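Local coordinates for protein endo-1,4-beta-xylanase (Bacteroides thetaiotaomicron VPI-5482, PDB 3KST) that probably hydrolyses glycosidic bonds of xylan-type polysaccharides, as a calcium-binding member of glycoside hydrolase family 43, at residues K283-A286 and V292-I295; P192-L195 and V200-L203; T244-T249 and G297-P302; D56-W61 and F255-G260; P27-Y32 and Y36-T41. All blocks are in the same frame, centred on the assembly; numbering follows the deposited sequence. Where two conformers were deposited one is given.

In the fold
The five contacts are spread over an all-beta chain whose strand order fits the five-bladed beta-propeller of family 43. Contact 5 (27-32/36-41) is a hairpin of the first blade, contact 2 lies in the fourth and contact 1 in the last; along the chain they follow in that order. Contacts 3 and 4 span further. Contact 4 joins segments 56-61 and 255-260, hence first blade to last, with its centre 11 Å from that of contact 5. Contact 3 shares strand 293-305 with contact 1, which is nested inside its loop, and it touches contact 4. Contacts 1 and 2 also touch, packing neighbouring blades. Side chains of contacts 2 and 5 come within about 5 Å of the calcium ion, while contact 3 lies at the surface.

Contact 1: residues K283-A286 and V292-I295; sequences KDFA and VVTI
The Phe285 ring meets two aliphatic side chains of strand 293-295. CG1 of Ile295 lies at its edge, in the ring plane, 3.8 Å from Phe285 CD1. CG1 of Val293 comes in obliquely, a close 3.3 Å from Phe285 CE1. The ring reaches both because its CG is turned opposite the backbone N (chi1 -176°), which swings it over toward the partner strand. Phe285 and Ile295 form a non-hydrogen-bonded pair of the antiparallel sheet. Next to it Ala286 and Thr294 form the hydrogen-bonded pair, on the exposed face: Thr294 N gives to Ala286 O at 2.9 Å, and Ala286 N to Thr294 O at 3.0 Å. Each of these oxygens also receives a CA-H, from Val293 and Phe285 respectively. At the far end Lys283 runs across Ile295 at about a right angle, its CB 4.0 Å from Ile295 CG2; its bent chain carries NZ to Gly297 O and into a salt bridge with Asp241. The pair forms the outer hairpin of the last blade, with strand 262-268 beside strand 279-287. Phe285 lies on Trp262 of that strand and on Ile204 of strand 200-207, while Ile295 lies on Val217 of strand 216-222.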
# COMPACT_ATOMS: atom_id res chain seq x y z
N LYS A 283 -13.69 2.07 -0.04
CA LYS A 283 -14.81 1.16 -0.32
C LYS A 283 -14.81 0.09 0.75
O LYS A 283 -13.91 0.05 1.60
CB LYS A 283 -14.68 0.59 -1.75
CG LYS A 283 -15.15 1.57 -2.84
CD LYS A 283 -14.93 1.04 -4.29
CE LYS A 283 -15.97 0.02 -4.74
NZ LYS A 283 -17.35 0.56 -5.03
N ASP A 284 -15.83 -0.77 0.74
CA ASP A 284 -15.89 -1.88 1.66
C ASP A 284 -14.98 -3.00 1.16
O ASP A 284 -14.67 -3.07 -0.02
CB ASP A 284 -17.32 -2.38 1.84
CG ASP A 284 -18.21 -1.32 2.46
OD1 ASP A 284 -17.84 -0.81 3.54
OD2 ASP A 284 -19.24 -1.01 1.87
N PHE A 285 -14.54 -3.83 2.10
CA PHE A 285 -13.65 -4.95 1.84
C PHE A 285 -14.05 -6.16 2.67
O PHE A 285 -14.34 -6.02 3.85
CB PHE A 285 -12.22 -4.59 2.26
CG PHE A 285 -11.22 -5.65 1.93
CD1 PHE A 285 -10.79 -5.82 0.63
CD2 PHE A 285 -10.73 -6.50 2.92
CE1 PHE A 285 -9.85 -6.81 0.32
CE2 PHE A 285 -9.80 -7.48 2.63
CZ PHE A 285 -9.38 -7.66 1.31
N ALA A 286 -14.01 -7.34 2.07
CA ALA A 286 -14.28 -8.56 2.85
C ALA A 286 -13.77 -9.81 2.18
O ALA A 286 -13.60 -9.83 0.97
CB ALA A 286 -15.77 -8.69 3.16
N VAL A 292 -13.51 -15.93 -0.78
CA VAL A 292 -13.59 -15.04 -1.94
C VAL A 292 -13.52 -13.59 -1.46
O VAL A 292 -14.30 -13.21 -0.58
CB VAL A 292 -14.87 -15.21 -2.76
CG1 VAL A 292 -14.85 -14.27 -4.01
CG2 VAL A 292 -15.04 -16.65 -3.19
N VAL A 293 -12.63 -12.80 -2.05
CA VAL A 293 -12.44 -11.39 -1.66
C VAL A 293 -13.37 -10.49 -2.48
O VAL A 293 -13.61 -10.76 -3.67
CB VAL A 293 -10.96 -10.95 -1.86
CG1 VAL A 293 -10.72 -9.54 -1.32
CG2 VAL A 293 -10.01 -11.91 -1.17
N THR A 294 -13.90 -9.43 -1.85
CA THR A 294 -14.74 -8.42 -2.52
C THR A 294 -14.33 -7.03 -2.09
O THR A 294 -13.92 -6.80 -0.93
CB THR A 294 -16.30 -8.55 -2.25
OG1 THR A 294 -16.59 -8.32 -0.86
CG2 THR A 294 -16.80 -9.89 -2.68
N ILE A 295 -14.33 -6.13 -3.06
CA ILE A 295 -14.15 -4.70 -2.84
C ILE A 295 -15.45 -4.17 -3.43
O ILE A 295 -15.75 -4.44 -4.61
CB ILE A 295 -12.92 -4.13 -3.55
CG1 ILE A 295 -11.64 -4.64 -2.91
CG2 ILE A 295 -12.93 -2.58 -3.50
CD1 ILE A 295 -10.39 -4.29 -3.76

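Contact 2: residues P192-L195 and V200-L203; sequences PSLL and VYYL
Leu195 O takes the shortest bond between the segments, from Tyr202 N at 2.8 Å and almost straight (170° at the hydrogen). The same oxygen sits at the edge of the Tyr202 ring, in its plane, and 3.5 Å from Tyr202 CB, so backbone N, CB and ring edge of Tyr202 all lie against this carbonyl oxygen. The return bond, Leu195 N to Tyr202 O, measures 3.0 Å, with the donor in the carbonyl plane. Tyr202 O also receives the CA-H of Leu194. On the face opposite Leu195 and Tyr202, Leu194 does the touching and its two methyls divide the work. CD2 reaches over the neighbouring strand, 4.0 Å from Leu203 CB, and CD1 meets the edge of the Tyr201 ring, 4.1 Å from Tyr201 CD2. A chi1 of -152°, with CG roughly opposite the backbone N, leans the isobutyl group across to the partner strand. Trp229 touches both Leu194 and Leu203, and the hydroxyl of Tyr201 is hydrogen-bonded to Asp136. Near the start of the segment, the Ser193 side chain comes within about 5 Å of the bound calcium ion. This is an antiparallel beta hairpin whose first strand, 189-197, stands at one edge of its four-stranded sheet and carries Glu190, the predicted proton donor, near its start, consistent with the inner strand of a propeller blade.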
# COMPACT_ATOMS: atom_id res chain seq x y z
N PRO A 192 1.62 -4.59 -3.77
CA PRO A 192 1.14 -5.73 -2.99
C PRO A 192 0.57 -5.40 -1.59
O PRO A 192 0.95 -4.43 -0.94
CB PRO A 192 2.42 -6.59 -2.83
CG PRO A 192 3.49 -5.62 -2.84
CD PRO A 192 3.09 -4.62 -3.88
N SER A 193 -0.35 -6.26 -1.15
CA SER A 193 -0.95 -6.26 0.20
C SER A 193 -1.21 -7.72 0.58
O SER A 193 -1.75 -8.47 -0.23
CB SER A 193 -2.26 -5.47 0.24
OG SER A 193 -2.05 -4.13 -0.18
N LEU A 194 -0.88 -8.10 1.81
CA LEU A 194 -1.02 -9.48 2.26
C LEU A 194 -1.97 -9.55 3.44
O LEU A 194 -1.89 -8.75 4.38
CB LEU A 194 0.36 -10.07 2.61
CG LEU A 194 0.61 -11.57 2.48
CD1 LEU A 194 -0.29 -12.38 3.40
CD2 LEU A 194 0.51 -12.04 1.01
N LEU A 195 -2.90 -10.50 3.36
CA LEU A 195 -3.80 -10.84 4.48
C LEU A 195 -3.89 -12.35 4.57
O LEU A 195 -3.86 -13.05 3.55
CB LEU A 195 -5.18 -10.27 4.26
CG LEU A 195 -5.39 -8.78 4.39
CD1 LEU A 195 -6.84 -8.53 4.14
CD2 LEU A 195 -4.98 -8.28 5.75
N VAL A 200 -5.29 -19.50 4.60
CA VAL A 200 -5.02 -19.13 3.22
C VAL A 200 -4.42 -17.74 3.21
O VAL A 200 -4.88 -16.87 3.98
CB VAL A 200 -6.32 -19.20 2.38
CG1 VAL A 200 -6.01 -18.89 0.93
CG2 VAL A 200 -6.93 -20.62 2.50
N TYR A 201 -3.37 -17.56 2.41
CA TYR A 201 -2.67 -16.27 2.26
C TYR A 201 -3.17 -15.63 0.99
O TYR A 201 -3.13 -16.26 -0.08
CB TYR A 201 -1.16 -16.49 2.17
CG TYR A 201 -0.60 -17.13 3.42
CD1 TYR A 201 -0.55 -18.53 3.55
CD2 TYR A 201 -0.13 -16.36 4.48
CE1 TYR A 201 -0.04 -19.14 4.71
CE2 TYR A 201 0.38 -16.96 5.64
CZ TYR A 201 0.43 -18.36 5.73
OH TYR A 201 0.94 -19.00 6.85
N TYR A 202 -3.69 -14.40 1.11
CA TYR A 202 -4.26 -13.60 0.03
C TYR A 202 -3.33 -12.47 -0.31
O TYR A 202 -3.02 -11.64 0.58
CB TYR A 202 -5.60 -12.99 0.47
CG TYR A 202 -6.66 -14.01 0.74
CD1 TYR A 202 -6.71 -14.69 1.96
CD2 TYR A 202 -7.64 -14.32 -0.23
CE1 TYR A 202 -7.68 -15.63 2.20
CE2 TYR A 202 -8.59 -15.27 -0.01
CZ TYR A 202 -8.62 -15.92 1.23
OH TYR A 202 -9.55 -16.87 1.48
N LEU A 203 -2.85 -12.46 -1.56
CA LEU A 203 -1.97 -11.42 -2.07
C LEU A 203 -2.82 -10.55 -2.98
O LEU A 203 -3.23 -10.99 -4.07
CB LEU A 203 -0.76 -12.02 -2.79
CG LEU A 203 0.39 -11.13 -3.26
CD1 LEU A 203 1.59 -12.01 -3.68
CD2 LEU A 203 0.03 -10.16 -4.38

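Contact 3: residues T244-T249 and G297-P302; sequences TGLVGT and GTVIKP
A chi1 of -46° points the two branches of Thr244 at different partners, OG1 at Val299 and CG2 at Lys301. This torsion sets CG2 opposite the backbone N and leaves OG1 beside it. OG1 lies 3.8 Å from Val299 CB, the two side chains crossing at about a right angle. CG2 faces Lys301, whose chain is extended beyond CG, and the two side chains reach for each other tip to tip. Thr244 CG2 to Lys301 CE is only 3.4 Å, tighter than usual for two carbons; since Thr244 was modelled in two conformers, that closeness is doubtful. OG1 is also hydrogen-bonded to Asp241, so it has a polar partner while lying against the valine. Leu246 completes the contact from the same loop: its side chain crosses that of Val299 obliquely, CD1 4.2 Å from Val299 CG1. No hydrogen bond joins the two segments, and the buried area is small, 149 Å². Tyr281 of strand 279-287 touches Leu246, Val299 and Lys301, so the three share one aromatic neighbour. The contact lies at the surface, away from the calcium site and the predicted catalytic residues, and joins the loop leading into strand 250-256 to strand 293-305 just after the chain turns its corner at Gly297 and Thr298. Gly245, with a positive phi of 75°, and Leu246 both face Asp241: the loop carries a G1 beta bulge.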
# COMPACT_ATOMS: atom_id res chain seq x y z
N THR A 244 -19.42 6.62 -9.16
CA THR A 244 -18.66 7.88 -9.11
C THR A 244 -17.95 8.20 -10.44
O THR A 244 -17.61 9.35 -10.72
CB THR A 244 -17.63 7.81 -7.94
OG1 THR A 244 -18.24 7.29 -6.75
CG2 THR A 244 -17.05 9.17 -7.64
N GLY A 245 -17.70 7.17 -11.25
CA GLY A 245 -16.97 7.33 -12.50
C GLY A 245 -15.48 7.53 -12.25
O GLY A 245 -14.78 8.03 -13.13
N LEU A 246 -14.98 7.14 -11.05
CA LEU A 246 -13.54 7.23 -10.76
C LEU A 246 -12.86 6.18 -11.63
O LEU A 246 -13.42 5.10 -11.83
CB LEU A 246 -13.21 6.97 -9.29
CG LEU A 246 -13.73 8.06 -8.34
CD1 LEU A 246 -13.63 7.61 -6.90
CD2 LEU A 246 -13.05 9.42 -8.56
N VAL A 247 -11.73 6.57 -12.23
CA VAL A 247 -10.91 5.67 -13.09
C VAL A 247 -9.46 5.70 -12.59
O VAL A 247 -9.12 6.51 -11.73
CB VAL A 247 -10.96 6.05 -14.58
CG1 VAL A 247 -12.43 5.97 -15.11
CG2 VAL A 247 -10.30 7.42 -14.86
N GLY A 248 -8.61 4.83 -13.14
CA GLY A 248 -7.23 4.70 -12.64
C GLY A 248 -7.18 4.25 -11.17
O GLY A 248 -6.30 4.70 -10.42
N THR A 249 -8.12 3.37 -10.78
CA THR A 249 -8.30 2.90 -9.42
C THR A 249 -7.33 1.80 -9.01
O THR A 249 -7.39 0.69 -9.52
CB THR A 249 -9.75 2.42 -9.13
OG1 THR A 249 -10.05 1.28 -9.95
CG2 THR A 249 -10.77 3.57 -9.33
N GLY A 297 -19.35 -1.49 -2.44
CA GLY A 297 -20.02 -0.45 -1.69
C GLY A 297 -19.85 0.94 -2.23
O GLY A 297 -19.02 1.22 -3.11
N THR A 298 -20.67 1.84 -1.70
CA THR A 298 -20.65 3.24 -2.07
C THR A 298 -19.30 3.81 -1.63
O THR A 298 -18.88 3.59 -0.50
CB THR A 298 -21.79 4.03 -1.39
OG1 THR A 298 -23.05 3.36 -1.58
CG2 THR A 298 -21.87 5.47 -1.95
N VAL A 299 -18.63 4.49 -2.55
CA VAL A 299 -17.36 5.18 -2.28
C VAL A 299 -17.46 6.30 -1.22
O VAL A 299 -18.31 7.19 -1.34
CB VAL A 299 -16.78 5.78 -3.60
CG1 VAL A 299 -15.70 6.80 -3.34
CG2 VAL A 299 -16.24 4.66 -4.56
N ILE A 300 -16.61 6.24 -0.18
CA ILE A 300 -16.45 7.36 0.76
C ILE A 300 -15.47 8.31 0.07
O ILE A 300 -14.35 7.88 -0.26
CB ILE A 300 -15.84 6.95 2.12
CG1 ILE A 300 -16.72 5.93 2.86
CG2 ILE A 300 -15.56 8.20 2.99
CD1 ILE A 300 -16.11 5.41 4.16
N LYS A 301 -15.88 9.56 -0.10
CA LYS A 301 -15.07 10.61 -0.74
C LYS A 301 -14.50 11.41 0.41
O LYS A 301 -15.18 12.30 0.92
CB LYS A 301 -15.94 11.51 -1.61
CG LYS A 301 -16.43 10.86 -2.89
CD LYS A 301 -17.12 11.89 -3.77
CE LYS A 301 -17.56 11.26 -5.07
NZ LYS A 301 -18.42 12.21 -5.82
N PRO A 302 -13.26 11.08 0.85
CA PRO A 302 -12.73 11.82 2.00
C PRO A 302 -12.34 13.28 1.68
O PRO A 302 -12.15 13.65 0.53
CB PRO A 302 -11.51 10.98 2.41
CG PRO A 302 -10.98 10.52 1.10
CD PRO A 302 -12.23 10.20 0.28

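Contact 4: residues D56-W61 and F255-G260; sequences DDLKNW and FQCKDG
Leu58 packs closely against Phe255 and Cys257, whereas Lys258 reaches Asp56 loosely at the exposed side. The methyls of Leu58 come from the direction opposite to the aromatic side chain: CD2 lies 3.8 Å from Phe255 CE2 and meets the ring obliquely, while CD1 is 4.0 Å from Cys257 SG. Phe255 CG stands between the backbone N and the carbonyl carbon (chi1 62°), which turns the ring toward the leucine. Behind Leu58, Asp57 OD1 accepts from Asn60 N at 2.8 Å and from Lys59 N at 3.0 Å, both from the same face of the carboxylate, making an Asx turn and an Asx motif. Asn60 ND2 bonds the other oxygen, Asp57 OD2, and Trp61 NE1 donates to Leu58 O from above the carbonyl plane. The loop 56-59 leads into strand 60-69 of the first propeller blade, and the type I turn Cys257-Gly260 follows strand 250-256 of the last, so blades far apart in sequence meet here. Tyr36 of strand 35-41 touches both Leu58 and Cys257, its OH hydrogen-bonded to Lys258 N. On the exposed side Lys258 bends at chi3 and chi4 and makes a weak hydrogen bond, NZ to Asp56 O at 3.5 Å; NZ remains 5.1 Å from Asp56 OD1.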
# COMPACT_ATOMS: atom_id res chain seq x y z
N ASP A 56 -11.13 10.20 12.68
CA ASP A 56 -12.00 9.49 13.62
C ASP A 56 -13.09 8.67 12.91
O ASP A 56 -13.57 7.66 13.45
CB ASP A 56 -12.70 10.51 14.54
CG ASP A 56 -11.74 11.24 15.45
OD1 ASP A 56 -10.87 10.58 16.03
OD2 ASP A 56 -11.88 12.46 15.65
N ASP A 57 -13.45 9.10 11.70
CA ASP A 57 -14.61 8.56 10.96
C ASP A 57 -14.39 8.13 9.50
O ASP A 57 -15.36 7.73 8.84
CB ASP A 57 -15.71 9.63 11.03
CG ASP A 57 -15.32 10.97 10.34
OD1 ASP A 57 -14.28 11.06 9.63
OD2 ASP A 57 -16.05 11.96 10.53
N LEU A 58 -13.16 8.27 8.98
CA LEU A 58 -12.77 7.96 7.58
C LEU A 58 -13.22 8.98 6.52
O LEU A 58 -12.74 8.92 5.40
CB LEU A 58 -13.20 6.54 7.13
CG LEU A 58 -12.60 5.39 7.92
CD1 LEU A 58 -13.29 4.08 7.51
CD2 LEU A 58 -11.09 5.34 7.67
N LYS A 59 -14.13 9.90 6.87
CA LYS A 59 -14.64 10.92 5.95
C LYS A 59 -13.83 12.19 6.12
O LYS A 59 -13.36 12.75 5.13
CB LYS A 59 -16.14 11.20 6.19
CG LYS A 59 -16.72 12.37 5.36
CD LYS A 59 -16.65 12.23 3.83
CE LYS A 59 -17.41 13.37 3.17
NZ LYS A 59 -17.53 13.38 1.68
N ASN A 60 -13.68 12.63 7.37
CA ASN A 60 -12.97 13.87 7.69
C ASN A 60 -11.59 13.56 8.22
O ASN A 60 -11.44 12.81 9.21
CB ASN A 60 -13.75 14.67 8.71
CG ASN A 60 -15.18 14.92 8.26
OD1 ASN A 60 -15.43 15.71 7.34
ND2 ASN A 60 -16.11 14.24 8.89
N TRP A 61 -10.58 14.09 7.53
CA TRP A 61 -9.16 13.86 7.85
C TRP A 61 -8.50 15.16 8.27
O TRP A 61 -8.88 16.23 7.80
CB TRP A 61 -8.42 13.26 6.64
CG TRP A 61 -8.95 11.89 6.31
CD1 TRP A 61 -10.08 11.62 5.63
CD2 TRP A 61 -8.39 10.63 6.68
NE1 TRP A 61 -10.29 10.26 5.56
CE2 TRP A 61 -9.26 9.63 6.20
CE3 TRP A 61 -7.25 10.25 7.41
CZ2 TRP A 61 -9.02 8.25 6.43
CZ3 TRP A 61 -7.01 8.87 7.62
CH2 TRP A 61 -7.89 7.90 7.12
N PHE A 255 -7.93 -2.63 5.50
CA PHE A 255 -7.78 -2.32 6.94
C PHE A 255 -9.08 -2.54 7.70
O PHE A 255 -10.17 -2.43 7.11
CB PHE A 255 -7.28 -0.90 7.17
CG PHE A 255 -8.21 0.17 6.64
CD1 PHE A 255 -8.16 0.56 5.30
CD2 PHE A 255 -9.14 0.80 7.48
CE1 PHE A 255 -9.04 1.56 4.79
CE2 PHE A 255 -10.03 1.79 6.99
CZ PHE A 255 -9.97 2.18 5.65
N GLN A 256 -8.96 -2.88 8.99
CA GLN A 256 -10.12 -3.12 9.86
C GLN A 256 -10.55 -1.80 10.48
O GLN A 256 -9.72 -0.88 10.67
CB GLN A 256 -9.86 -4.24 10.91
CG GLN A 256 -8.66 -4.11 11.86
CD GLN A 256 -8.96 -3.45 13.19
OE1 GLN A 256 -10.08 -2.98 13.46
NE2 GLN A 256 -7.96 -3.46 14.07
N CYS A 257 -11.84 -1.70 10.78
CA CYS A 257 -12.41 -0.49 11.36
C CYS A 257 -12.82 -0.70 12.81
O CYS A 257 -12.80 -1.82 13.31
CB CYS A 257 -13.58 -0.05 10.50
SG CYS A 257 -13.01 0.30 8.85
N LYS A 258 -13.19 0.41 13.44
CA LYS A 258 -13.61 0.46 14.86
C LYS A 258 -14.66 -0.61 15.19
O LYS A 258 -14.57 -1.27 16.24
CB LYS A 258 -14.21 1.84 15.19
CG LYS A 258 -13.25 3.03 15.04
CD LYS A 258 -13.97 4.38 14.90
CE LYS A 258 -13.84 5.25 16.10
NZ LYS A 258 -12.45 5.75 16.15
N ASP A 259 -15.61 -0.80 14.27
CA ASP A 259 -16.73 -1.77 14.42
C ASP A 259 -16.42 -3.23 14.03
O ASP A 259 -17.30 -4.09 14.15
CB ASP A 259 -17.99 -1.28 13.66
CG ASP A 259 -17.88 -1.38 12.11
OD1 ASP A 259 -16.80 -1.73 11.57
OD2 ASP A 259 -18.89 -1.09 11.44
N GLY A 260 -15.23 -3.49 13.51
CA GLY A 260 -14.81 -4.84 13.14
C GLY A 260 -15.01 -5.25 11.68
O GLY A 260 -14.68 -6.37 11.32

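Contact 5: residues P27-Y32 and Y36-T41; sequences PYVMFY and YYAYGT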
# COMPACT_ATOMS: atom_id res chain seq x y z
N PRO A 27 -2.25 4.85 -1.28
CA PRO A 27 -2.58 4.96 0.13
C PRO A 27 -2.48 3.70 0.99
O PRO A 27 -2.66 2.56 0.53
CB PRO A 27 -4.04 5.48 0.09
CG PRO A 27 -4.58 4.81 -1.11
CD PRO A 27 -3.47 5.08 -2.09
N TYR A 28 -2.13 3.96 2.26
CA TYR A 28 -2.13 2.96 3.32
C TYR A 28 -2.74 3.56 4.59
O TYR A 28 -2.35 4.66 4.98
CB TYR A 28 -0.70 2.50 3.63
CG TYR A 28 -0.69 1.37 4.62
CD1 TYR A 28 -0.78 0.05 4.18
CD2 TYR A 28 -0.68 1.63 6.01
CE1 TYR A 28 -0.82 -1.03 5.13
CE2 TYR A 28 -0.70 0.56 6.94
CZ TYR A 28 -0.78 -0.73 6.51
OH TYR A 28 -0.83 -1.74 7.43
N VAL A 29 -3.60 2.80 5.27
CA VAL A 29 -4.22 3.17 6.54
C VAL A 29 -3.84 2.20 7.68
O VAL A 29 -3.99 0.97 7.55
CB VAL A 29 -5.78 3.29 6.39
CG1 VAL A 29 -6.52 3.21 7.74
CG2 VAL A 29 -6.12 4.58 5.66
N MSE A 30 -3.34 2.77 8.78
CA MSE A 30 -3.09 2.03 10.02
C MSE A 30 -4.16 2.47 11.01
O MSE A 30 -4.37 3.69 11.21
CB MSE A 30 -1.73 2.36 10.63
CG MSE A 30 -1.53 1.69 12.01
SE MSE A 30 0.17 2.08 12.76
CE MSE A 30 0.01 3.98 12.97
N PHE A 31 -4.83 1.49 11.62
CA PHE A 31 -5.78 1.75 12.71
C PHE A 31 -5.00 1.48 14.00
O PHE A 31 -4.62 0.32 14.26
CB PHE A 31 -7.01 0.86 12.60
CG PHE A 31 -8.03 1.11 13.67
CD1 PHE A 31 -8.61 2.38 13.82
CD2 PHE A 31 -8.42 0.09 14.55
CE1 PHE A 31 -9.55 2.63 14.82
CE2 PHE A 31 -9.38 0.33 15.55
CZ PHE A 31 -9.95 1.60 15.68
N TYR A 32 -4.71 2.54 14.73
CA TYR A 32 -3.94 2.48 15.98
C TYR A 32 -4.62 3.33 17.04
O TYR A 32 -5.01 4.46 16.74
CB TYR A 32 -2.51 2.99 15.77
CG TYR A 32 -1.66 2.74 17.00
CD1 TYR A 32 -1.13 1.48 17.25
CD2 TYR A 32 -1.43 3.76 17.95
CE1 TYR A 32 -0.36 1.21 18.39
CE2 TYR A 32 -0.66 3.50 19.11
CZ TYR A 32 -0.15 2.22 19.33
OH TYR A 32 0.62 1.94 20.43
N TYR A 36 -7.55 6.43 12.93
CA TYR A 36 -7.07 6.06 11.58
C TYR A 36 -5.93 6.97 11.18
O TYR A 36 -6.01 8.16 11.41
CB TYR A 36 -8.18 6.16 10.55
CG TYR A 36 -9.35 5.26 10.89
CD1 TYR A 36 -9.28 3.88 10.69
CD2 TYR A 36 -10.53 5.79 11.43
CE1 TYR A 36 -10.36 3.05 11.00
CE2 TYR A 36 -11.61 4.95 11.76
CZ TYR A 36 -11.51 3.59 11.55
OH TYR A 36 -12.58 2.77 11.85
N TYR A 37 -4.87 6.40 10.59
CA TYR A 37 -3.70 7.15 10.14
C TYR A 37 -3.41 6.78 8.70
O TYR A 37 -3.20 5.60 8.41
CB TYR A 37 -2.47 6.86 11.00
CG TYR A 37 -2.64 7.24 12.45
CD1 TYR A 37 -2.35 8.53 12.88
CD2 TYR A 37 -3.11 6.32 13.37
CE1 TYR A 37 -2.50 8.91 14.22
CE2 TYR A 37 -3.26 6.68 14.72
CZ TYR A 37 -2.96 7.97 15.14
OH TYR A 37 -3.11 8.33 16.47
N ALA A 38 -3.43 7.77 7.80
CA ALA A 38 -3.21 7.55 6.37
C ALA A 38 -1.88 8.10 5.95
O ALA A 38 -1.51 9.18 6.37
CB ALA A 38 -4.29 8.22 5.53
N TYR A 39 -1.18 7.32 5.12
CA TYR A 39 0.11 7.71 4.53
C TYR A 39 0.07 7.32 3.07
O TYR A 39 -0.40 6.22 2.75
CB TYR A 39 1.26 6.96 5.18
CG TYR A 39 1.19 6.95 6.69
CD1 TYR A 39 0.42 5.99 7.36
CD2 TYR A 39 1.87 7.92 7.45
CE1 TYR A 39 0.32 5.99 8.75
CE2 TYR A 39 1.78 7.92 8.83
CZ TYR A 39 1.01 6.93 9.48
OH TYR A 39 0.92 6.90 10.85
N GLY A 40 0.53 8.20 2.19
CA GLY A 40 0.61 7.90 0.76
C GLY A 40 1.71 8.67 0.03
O GLY A 40 2.49 9.41 0.64
N THR A 41 1.74 8.48 -1.29
CA THR A 41 2.63 9.17 -2.20
C THR A 41 2.12 10.57 -2.44
O THR A 41 1.00 10.73 -2.90
CB THR A 41 2.69 8.44 -3.54
OG1 THR A 41 3.21 7.15 -3.30
CG2 THR A 41 3.57 9.19 -4.60
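Phe31 and Tyr36 meet at one end of an antiparallel beta hairpin of the first propeller blade, their planes inclined at 35° and their centroids 4.8 Å apart. The CD1-CE1 side of Phe31 lies over one face of the Tyr36 ring, toward its rim, with Phe31 CD1 3.4 Å from Tyr36 CE1. Different first torsions bring them together: CG is opposite the backbone N in Phe31 (chi1 -179°) but beside it in Tyr36 (chi1 -59°). Val29 follows on this face, its CG1 oblique to the Tyr36 ring and its CG2 against Ala38 CB; Trp61 touches Val29, Tyr36 and Ala38. The other face carries Tyr28, selenomethionine Met30, Tyr37 and Tyr39. Here Met30 bends at chi3, placing its methyl CE 3.9 Å from Tyr37 CD2 and 3.7 Å from Tyr39 OH, a hydroxyl hydrogen-bonded to Pro111 O. Tyr28 touches the calcium ligand Glu83, and Thr41 OG1 is hydrogen-bonded to Asp26, the predicted proton acceptor, so the hairpin borders the probable active site. Four backbone bonds join the strands, two each in the pairs Tyr28-Tyr39 and Met30-Tyr37. Beyond the last of them, Tyr32 O lies in the plane of the Tyr37 ring at its edge, 3.5 Å from Tyr37 CE2.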